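Ras-associated and pleckstrin homology domains-containing protein 1 (Homo sapiens, PDB 4GN1) mediates localized membrane signals, is implicated in regulating lamellipodial dynamics, targets EVL and VASP to the leading edge, and negatively regulates cell adhesion. Local coordinates at residues Ser54-Glu59 and Gln211-Tyr216. Sequence-based numbering, arbitrary orientation.
Sequences SELQME and QKKSQY
The turn joining strands 47-53 and 58-61 of the Ras-associating domain, with Glu-55 and Leu-56 foremost, meets a loop of the PH domain at Gln-211 to Lys-213, forming a surface part of the interface between the two domains. CB of Glu-55 points toward the PH loop and is in van der Waals contact with the backbone O of Gln-211, at 3.1 Å. Beyond it the glutamate chain, bent at chi2 (-65°), runs alongside Lys-212 in the same direction, leaving OE1 3.8 Å from the lysine CB. A water accepts from the backbone N of Glu-55 at 2.8 Å and donates weakly to O of Gln-211, linking the two backbones. Lys-213 instead folds back over the turn: bends at chi2 and chi4 bring its NZ to 3.0 Å from the backbone O of Glu-55. The same NZ lies 4.6 Å from OE1 of Glu-55, not in contact, though the opposite charges probably attract. The buried Leu-56 supplies the apolar part, its CD2 lying 4.0 Å from C of Lys-212. Gln-57, with positive phi (50°), and Met-58 both face Val-53, which fits a G1 beta bulge. On the PH side, Leu-56 also packs on Lys-206 of strand 202-206, while OE1 of Gln-211 is hydrogen-bonded to ND2 of Asn-81 and its side chain packs on Val-53 of strand 47-53.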
ATOM      1  N   SER A  54      13.316   4.829   6.227  1.00 25.13           N
ATOM      2  CA  SER A  54      13.997   4.687   7.501  1.00 27.13           C
ATOM      3  C   SER A  54      13.796   5.864   8.457  1.00 29.36           C
ATOM      4  O   SER A  54      13.633   5.657   9.651  1.00 31.10           O
ATOM      5  CB  SER A  54      15.482   4.460   7.260  1.00 28.51           C
ATOM      6  OG  SER A  54      16.062   3.920   8.423  1.00 32.58           O
ATOM      7  N   GLU A  55      13.815   7.087   7.930  1.00 30.01           N
ATOM      8  CA  GLU A  55      13.543   8.302   8.690  1.00 31.64           C
ATOM      9  C   GLU A  55      12.162   8.360   9.324  1.00 32.21           C
ATOM     10  O   GLU A  55      11.926   9.145  10.260  1.00 35.45           O
ATOM     11  CB  GLU A  55      13.680   9.506   7.768  1.00 32.91           C
ATOM     12  CG  GLU A  55      15.027  10.193   7.863  1.00 35.78           C
ATOM     13  CD  GLU A  55      15.238  10.801   9.240  1.00 38.15           C
ATOM     14  OE1 GLU A  55      14.562  11.799   9.578  1.00 39.94           O
ATOM     15  OE2 GLU A  55      16.069  10.267   9.994  1.00 39.50           O
ATOM     16  N   LEU A  56      11.245   7.547   8.803  1.00 29.37           N
ATOM     17  CA  LEU A  56       9.836   7.676   9.098  1.00 28.03           C
ATOM     18  C   LEU A  56       9.240   6.376   9.593  1.00 27.49           C
ATOM     19  O   LEU A  56       8.029   6.298   9.830  1.00 27.14           O
ATOM     20  CB  LEU A  56       9.102   8.106   7.840  1.00 26.96           C
ATOM     21  CG  LEU A  56       9.360   9.528   7.326  1.00 28.20           C
ATOM     22  CD1 LEU A  56       8.696   9.755   5.966  1.00 27.07           C
ATOM     23  CD2 LEU A  56       8.935  10.592   8.347  1.00 29.30           C
ATOM     24  N   GLN A  57      10.088   5.354   9.724  1.00 26.46           N
ATOM     25  CA  GLN A  57       9.709   4.079  10.324  1.00 26.32           C
ATOM     26  C   GLN A  57       8.407   3.502   9.725  1.00 25.11           C
ATOM     27  O   GLN A  57       7.458   3.170  10.430  1.00 25.57           O
ATOM     28  CB  GLN A  57       9.646   4.216  11.856  1.00 28.42           C
ATOM     29  CG  GLN A  57      10.002   2.959  12.634  1.00 29.35           C
ATOM     30  CD  GLN A  57       9.941   3.162  14.147  1.00 32.22           C
ATOM     31  OE1 GLN A  57      10.825   3.785  14.736  1.00 34.09           O
ATOM     32  NE2 GLN A  57       8.895   2.635  14.782  1.00 31.97           N
ATOM     33  N   MET A  58       8.376   3.375   8.410  1.00 23.36           N
ATOM     34  CA  MET A  58       7.220   2.805   7.745  1.00 23.40           C
ATOM     35  C   MET A  58       7.671   1.964   6.544  1.00 21.96           C
ATOM     36  O   MET A  58       8.857   1.932   6.207  1.00 21.80           O
ATOM     37  CB  MET A  58       6.256   3.934   7.327  1.00 24.18           C
ATOM     38  CG  MET A  58       6.892   4.915   6.359  1.00 24.29           C
ATOM     39  SD  MET A  58       5.842   6.280   5.847  1.00 26.47           S
ATOM     40  CE  MET A  58       6.089   7.404   7.217  1.00 27.06           C
ATOM     41  N   GLU A  59       6.746   1.287   5.878  1.00 21.20           N
ATOM     42  CA  GLU A  59       7.172   0.436   4.779  1.00 20.60           C
ATOM     43  C   GLU A  59       6.057   0.207   3.783  1.00 19.58           C
ATOM     44  O   GLU A  59       4.889   0.271   4.150  1.00 19.95           O
ATOM     45  CB  GLU A  59       7.651  -0.909   5.321  1.00 21.85           C
ATOM     46  CG  GLU A  59       6.526  -1.737   5.907  1.00 24.06           C
ATOM     47  CD  GLU A  59       6.932  -3.155   6.269  1.00 25.96           C
ATOM     48  OE1 GLU A  59       8.117  -3.367   6.671  1.00 26.30           O
ATOM     49  OE2 GLU A  59       6.030  -4.042   6.167  1.00 26.79           O
ATOM     50  N   GLN A 211      11.340  12.174   2.204  1.00 27.36           N
ATOM     51  CA  GLN A 211      12.164  11.127   2.795  1.00 27.37           C
ATOM     52  C   GLN A 211      12.474  11.381   4.266  1.00 29.07           C
ATOM     53  O   GLN A 211      13.104  10.553   4.906  1.00 29.50           O
ATOM     54  CB  GLN A 211      13.467  10.960   1.996  1.00 26.45           C
ATOM     55  CG  GLN A 211      13.275  10.372   0.604  1.00 25.58           C
ATOM     56  CD  GLN A 211      12.836   8.916   0.650  1.00 25.07           C
ATOM     57  OE1 GLN A 211      13.444   8.094   1.354  1.00 24.07           O
ATOM     58  NE2 GLN A 211      11.757   8.595  -0.072  1.00 24.04           N
ATOM     59  N   LYS A 212      12.036  12.520   4.790  1.00 30.97           N
ATOM     60  CA  LYS A 212      12.217  12.858   6.205  1.00 33.51           C
ATOM     61  C   LYS A 212      10.974  13.574   6.731  1.00 34.39           C
ATOM     62  O   LYS A 212       9.958  13.636   6.031  1.00 33.56           O
ATOM     63  CB  LYS A 212      13.490  13.699   6.434  1.00 36.01           C
ATOM     64  CG  LYS A 212      13.579  14.943   5.576  1.00 37.42           C
ATOM     65  CD  LYS A 212      14.714  15.865   5.992  1.00 41.17           C
ATOM     66  CE  LYS A 212      14.629  17.182   5.213  1.00 43.10           C
ATOM     67  NZ  LYS A 212      15.171  18.353   5.969  1.00 47.23           N
ATOM     68  N   LYS A 213      11.059  14.104   7.956  1.00 36.28           N
ATOM     69  CA  LYS A 213       9.883  14.624   8.658  1.00 37.29           C
ATOM     70  C   LYS A 213       9.256  15.744   7.850  1.00 36.52           C
ATOM     71  O   LYS A 213       9.942  16.671   7.406  1.00 37.55           O
ATOM     72  CB  LYS A 213      10.218  15.121  10.075  1.00 41.32           C
ATOM     73  CG  LYS A 213      10.743  14.061  11.044  1.00 45.01           C
ATOM     74  CD  LYS A 213       9.636  13.302  11.786  1.00 47.15           C
ATOM     75  CE  LYS A 213      10.210  12.322  12.807  1.00 48.42           C
ATOM     76  NZ  LYS A 213      10.821  11.108  12.181  1.00 49.00           N
ATOM     77  N   SER A 214       7.954  15.648   7.648  1.00 33.93           N
ATOM     78  CA  SER A 214       7.250  16.659   6.894  1.00 33.83           C
ATOM     79  C   SER A 214       5.806  16.680   7.350  1.00 33.79           C
ATOM     80  O   SER A 214       5.210  15.623   7.635  1.00 32.72           O
ATOM     81  CB  SER A 214       7.366  16.411   5.367  1.00 32.10           C
ATOM     82  OG  SER A 214       6.831  17.489   4.610  1.00 31.94           O
ATOM     83  N   GLN A 215       5.275  17.896   7.429  1.00 34.73           N
ATOM     84  CA  GLN A 215       3.873  18.160   7.750  1.00 36.27           C
ATOM     85  C   GLN A 215       2.892  17.658   6.660  1.00 34.65           C
ATOM     86  O   GLN A 215       1.693  17.526   6.927  1.00 35.32           O
ATOM     87  CB  GLN A 215       3.671  19.675   8.017  1.00 38.74           C
ATOM     88  CG  GLN A 215       4.019  20.562   6.812  1.00 39.44           C
ATOM     89  CD  GLN A 215       3.965  22.072   7.057  1.00 41.71           C
ATOM     90  OE1 GLN A 215       4.429  22.842   6.228  1.00 41.77           O
ATOM     91  NE2 GLN A 215       3.404  22.493   8.181  1.00 44.74           N
ATOM     92  N   TYR A 216       3.413  17.394   5.454  1.00 32.83           N
ATOM     93  CA  TYR A 216       2.630  16.929   4.291  1.00 31.75           C
ATOM     94  C   TYR A 216       2.490  15.404   4.252  1.00 31.04           C
ATOM     95  O   TYR A 216       1.867  14.834   3.353  1.00 31.54           O
ATOM     96  CB  TYR A 216       3.247  17.429   2.981  1.00 30.17           C
ATOM     97  CG  TYR A 216       3.542  18.904   2.957  1.00 31.27           C
ATOM     98  CD1 TYR A 216       4.826  19.369   2.714  1.00 31.10           C
ATOM     99  CD2 TYR A 216       2.536  19.840   3.193  1.00 32.77           C
ATOM    100  CE1 TYR A 216       5.115  20.721   2.690  1.00 32.59           C
ATOM    101  CE2 TYR A 216       2.815  21.195   3.175  1.00 34.59           C
ATOM    102  CZ  TYR A 216       4.112  21.628   2.923  1.00 34.69           C
ATOM    103  OH  TYR A 216       4.396  22.979   2.917  1.00 37.17           O
TER
HETATM  104  O   HOH W   1      14.643   7.594   5.341  1.00 33.99           O